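Local coordinates for transmembrane protein (Bartonella henselae, PDB 3PAM) that probably serves as part of the extracellular solute-binding component of an ABC-type oligopeptide transport system, at residues I28-E33 with Q148-R153. Sequence-based numbering, arbitrary orientation.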
ATOM      1  N   ILE A  28      -0.897  -1.737  -9.110  1.00 37.93           N
ATOM      2  CA  ILE A  28      -0.307  -2.020 -10.413  1.00 40.81           C
ATOM      3  C   ILE A  28      -0.579  -0.907 -11.440  1.00 41.50           C
ATOM      4  O   ILE A  28       0.299  -0.554 -12.225  1.00 44.24           O
ATOM      5  CB  ILE A  28      -0.808  -3.369 -10.950  1.00 42.29           C
ATOM      6  CG1 ILE A  28      -0.436  -4.482  -9.966  1.00 41.43           C
ATOM      7  CG2 ILE A  28      -0.247  -3.627 -12.345  1.00 45.79           C
ATOM      8  CD1 ILE A  28      -0.991  -5.846 -10.345  1.00 43.56           C
ATOM      9  N   LEU A  29      -1.791  -0.363 -11.419  1.00 39.45           N
ATOM     10  CA  LEU A  29      -2.210   0.674 -12.358  1.00 40.16           C
ATOM     11  C   LEU A  29      -1.379   1.950 -12.275  1.00 40.36           C
ATOM     12  O   LEU A  29      -1.312   2.744 -13.226  1.00 43.16           O
ATOM     13  CB  LEU A  29      -3.684   1.025 -12.125  1.00 38.78           C
ATOM     14  CG  LEU A  29      -4.729   0.112 -12.753  1.00 38.38           C
ATOM     15  CD1 LEU A  29      -6.063   0.219 -12.051  1.00 37.11           C
ATOM     16  CD2 LEU A  29      -4.867   0.521 -14.184  1.00 43.83           C
ATOM     17  N   PHE A  30      -0.748   2.164 -11.142  1.00 38.36           N
ATOM     18  CA  PHE A  30       0.059   3.334 -10.990  1.00 38.33           C
ATOM     19  C   PHE A  30       1.398   3.085 -11.647  1.00 40.94           C
ATOM     20  O   PHE A  30       2.038   2.053 -11.408  1.00 40.88           O
ATOM     21  CB  PHE A  30       0.208   3.728  -9.525  1.00 36.46           C
ATOM     22  CG  PHE A  30       1.207   4.812  -9.299  1.00 37.47           C
ATOM     23  CD1 PHE A  30       0.978   6.098  -9.784  1.00 38.58           C
ATOM     24  CD2 PHE A  30       2.395   4.540  -8.622  1.00 37.90           C
ATOM     25  CE1 PHE A  30       1.914   7.112  -9.580  1.00 41.84           C
ATOM     26  CE2 PHE A  30       3.346   5.546  -8.399  1.00 40.56           C
ATOM     27  CZ  PHE A  30       3.114   6.830  -8.869  1.00 42.26           C
ATOM     28  N   ASP A  31       1.778   4.059 -12.479  1.00 42.76           N
ATOM     29  CA  ASP A  31       2.976   4.043 -13.290  1.00 46.98           C
ATOM     30  C   ASP A  31       4.007   4.994 -12.692  1.00 48.08           C
ATOM     31  O   ASP A  31       4.012   6.196 -12.999  1.00 49.24           O
ATOM     32  CB  ASP A  31       2.611   4.481 -14.726  1.00 49.54           C
ATOM     33  CG  ASP A  31       3.815   4.591 -15.640  1.00 54.65           C
ATOM     34  OD1 ASP A  31       4.954   4.566 -15.132  1.00 57.37           O
ATOM     35  OD2 ASP A  31       3.633   4.698 -16.879  1.00 58.77           O
ATOM     36  N   PHE A  32       4.886   4.448 -11.851  1.00 48.56           N
ATOM     37  CA  PHE A  32       5.927   5.233 -11.172  1.00 49.48           C
ATOM     38  C   PHE A  32       6.980   5.788 -12.114  1.00 53.49           C
ATOM     39  O   PHE A  32       7.457   6.917 -11.922  1.00 55.01           O
ATOM     40  CB  PHE A  32       6.594   4.420 -10.057  1.00 49.57           C
ATOM     41  CG  PHE A  32       7.872   5.012  -9.565  1.00 51.62           C
ATOM     42  CD1 PHE A  32       7.873   6.237  -8.900  1.00 51.42           C
ATOM     43  CD2 PHE A  32       9.081   4.362  -9.779  1.00 53.97           C
ATOM     44  CE1 PHE A  32       9.056   6.811  -8.470  1.00 53.37           C
ATOM     45  CE2 PHE A  32      10.266   4.925  -9.342  1.00 57.18           C
ATOM     46  CZ  PHE A  32      10.252   6.151  -8.674  1.00 56.69           C
ATOM     47  N   GLU A  33       7.352   4.996 -13.114  1.00 73.58           N
ATOM     48  CA  GLU A  33       8.388   5.390 -14.082  1.00 76.75           C
ATOM     49  C   GLU A  33       8.000   6.588 -14.939  1.00 77.97           C
ATOM     50  O   GLU A  33       8.855   7.410 -15.262  1.00 80.46           O
ATOM     51  CB  GLU A  33       8.844   4.202 -14.945  1.00 77.36           C
ATOM     52  CG  GLU A  33       7.835   3.075 -15.069  1.00 75.02           C
ATOM     53  CD  GLU A  33       7.379   2.518 -13.724  1.00 72.86           C
ATOM     54  OE1 GLU A  33       6.160   2.568 -13.446  1.00 71.30           O
ATOM     55  OE2 GLU A  33       8.232   2.042 -12.943  1.00 73.19           O
ATOM     56  N   GLN A 148      -4.363   9.792 -11.347  1.00 39.18           N
ATOM     57  CA  GLN A 148      -5.711  10.003 -11.882  1.00 38.46           C
ATOM     58  C   GLN A 148      -5.816   9.548 -13.341  1.00 39.55           C
ATOM     59  O   GLN A 148      -6.741   8.815 -13.707  1.00 39.30           O
ATOM     60  CB  GLN A 148      -6.125  11.471 -11.736  1.00 39.32           C
ATOM     61  CG  GLN A 148      -7.430  11.853 -12.468  1.00 38.49           C
ATOM     62  CD  GLN A 148      -7.800  13.295 -12.240  1.00 41.60           C
ATOM     63  OE1 GLN A 148      -8.747  13.598 -11.519  1.00 43.78           O
ATOM     64  NE2 GLN A 148      -7.038  14.205 -12.835  1.00 43.27           N
ATOM     65  N   SER A 149      -4.840   9.969 -14.145  1.00 41.80           N
ATOM     66  CA  SER A 149      -4.738   9.605 -15.559  1.00 43.19           C
ATOM     67  C   SER A 149      -4.610   8.093 -15.807  1.00 42.82           C
ATOM     68  O   SER A 149      -5.244   7.546 -16.715  1.00 43.42           O
ATOM     69  CB  SER A 149      -3.555  10.335 -16.183  1.00 45.80           C
ATOM     70  OG  SER A 149      -3.140   9.675 -17.360  1.00 49.65           O
ATOM     71  N   ASN A 150      -3.754   7.436 -15.032  1.00 42.55           N
ATOM     72  CA  ASN A 150      -3.655   5.985 -15.054  1.00 42.94           C
ATOM     73  C   ASN A 150      -5.013   5.312 -14.774  1.00 40.21           C
ATOM     74  O   ASN A 150      -5.359   4.340 -15.426  1.00 40.87           O
ATOM     75  CB  ASN A 150      -2.618   5.491 -14.040  1.00 43.77           C
ATOM     76  CG  ASN A 150      -1.257   6.129 -14.233  1.00 47.95           C
ATOM     77  OD1 ASN A 150      -0.946   6.648 -15.301  1.00 51.31           O
ATOM     78  ND2 ASN A 150      -0.425   6.085 -13.193  1.00 49.81           N
ATOM     79  N   LEU A 151      -5.770   5.852 -13.821  1.00 37.31           N
ATOM     80  CA  LEU A 151      -6.987   5.202 -13.350  1.00 35.40           C
ATOM     81  C   LEU A 151      -8.142   5.421 -14.311  1.00 35.29           C
ATOM     82  O   LEU A 151      -9.003   4.540 -14.450  1.00 35.08           O
ATOM     83  CB  LEU A 151      -7.378   5.671 -11.946  1.00 33.23           C
ATOM     84  CG  LEU A 151      -6.466   5.326 -10.770  1.00 33.24           C
ATOM     85  CD1 LEU A 151      -6.801   6.229  -9.559  1.00 29.69           C
ATOM     86  CD2 LEU A 151      -6.542   3.844 -10.392  1.00 31.46           C
ATOM     87  N   SER A 152      -8.134   6.581 -14.970  1.00 36.00           N
ATOM     88  CA  SER A 152      -9.137   6.946 -15.969  0.50 37.14           C
ATOM     89  C   SER A 152      -9.166   5.932 -17.114  1.00 38.89           C
ATOM     90  O   SER A 152     -10.226   5.634 -17.675  1.00 39.83           O
ATOM     91  CB  SER A 152      -8.836   8.341 -16.525  0.50 38.58           C
ATOM     92  OG  SER A 152      -9.926   8.853 -17.269  0.50 39.40           O
ATOM     93  N   ARG A 153      -7.990   5.411 -17.449  1.00 40.12           N
ATOM     94  CA  ARG A 153      -7.828   4.477 -18.554  1.00 43.28           C
ATOM     95  C   ARG A 153      -8.577   3.140 -18.364  1.00 43.09           C
ATOM     96  O   ARG A 153      -8.790   2.420 -19.342  1.00 44.78           O
ATOM     97  CB  ARG A 153      -6.336   4.255 -18.874  1.00 45.41           C
TER
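Asn150, near the C-terminal end of helix 138-152, reaches into the bend between helices 20-29 and 32-38 and meets Leu29, Phe30 and Asp31 in a small, largely buried packing contact. Its CB lies 3.1 Å from Leu29 O, and the amide group comes up against the backbone of the bend. The end of the Asn150 side chain, ND2 as deposited, lies 3.1 Å from Asp31 N. The amide also comes obliquely against the Phe30 ring, the two planes 50° apart. Beside Asn150, Leu29 and Leu151 cross at about a right angle, methyl to methyl: Leu29 CD1 lies 4.0 Å from Leu151 CD2. The CB of Phe30 points away from helix 138-152, and with CG anti to the backbone N (chi1 171°) the ring reaches Ile253 and Leu255 of strand 252-257; it also meets Phe147 edge-to-face. Asp31 turns its carboxylate to its own helix, where OD1 accepts the N-cap hydrogen bond from Trp34 N; Thr92 OG1 is a second hydrogen-bond partner of the same oxygen. An N-capped helix start, following a short helix-to-helix link, thus packs against helix 138-152 within the family 5 solute-binding protein fold.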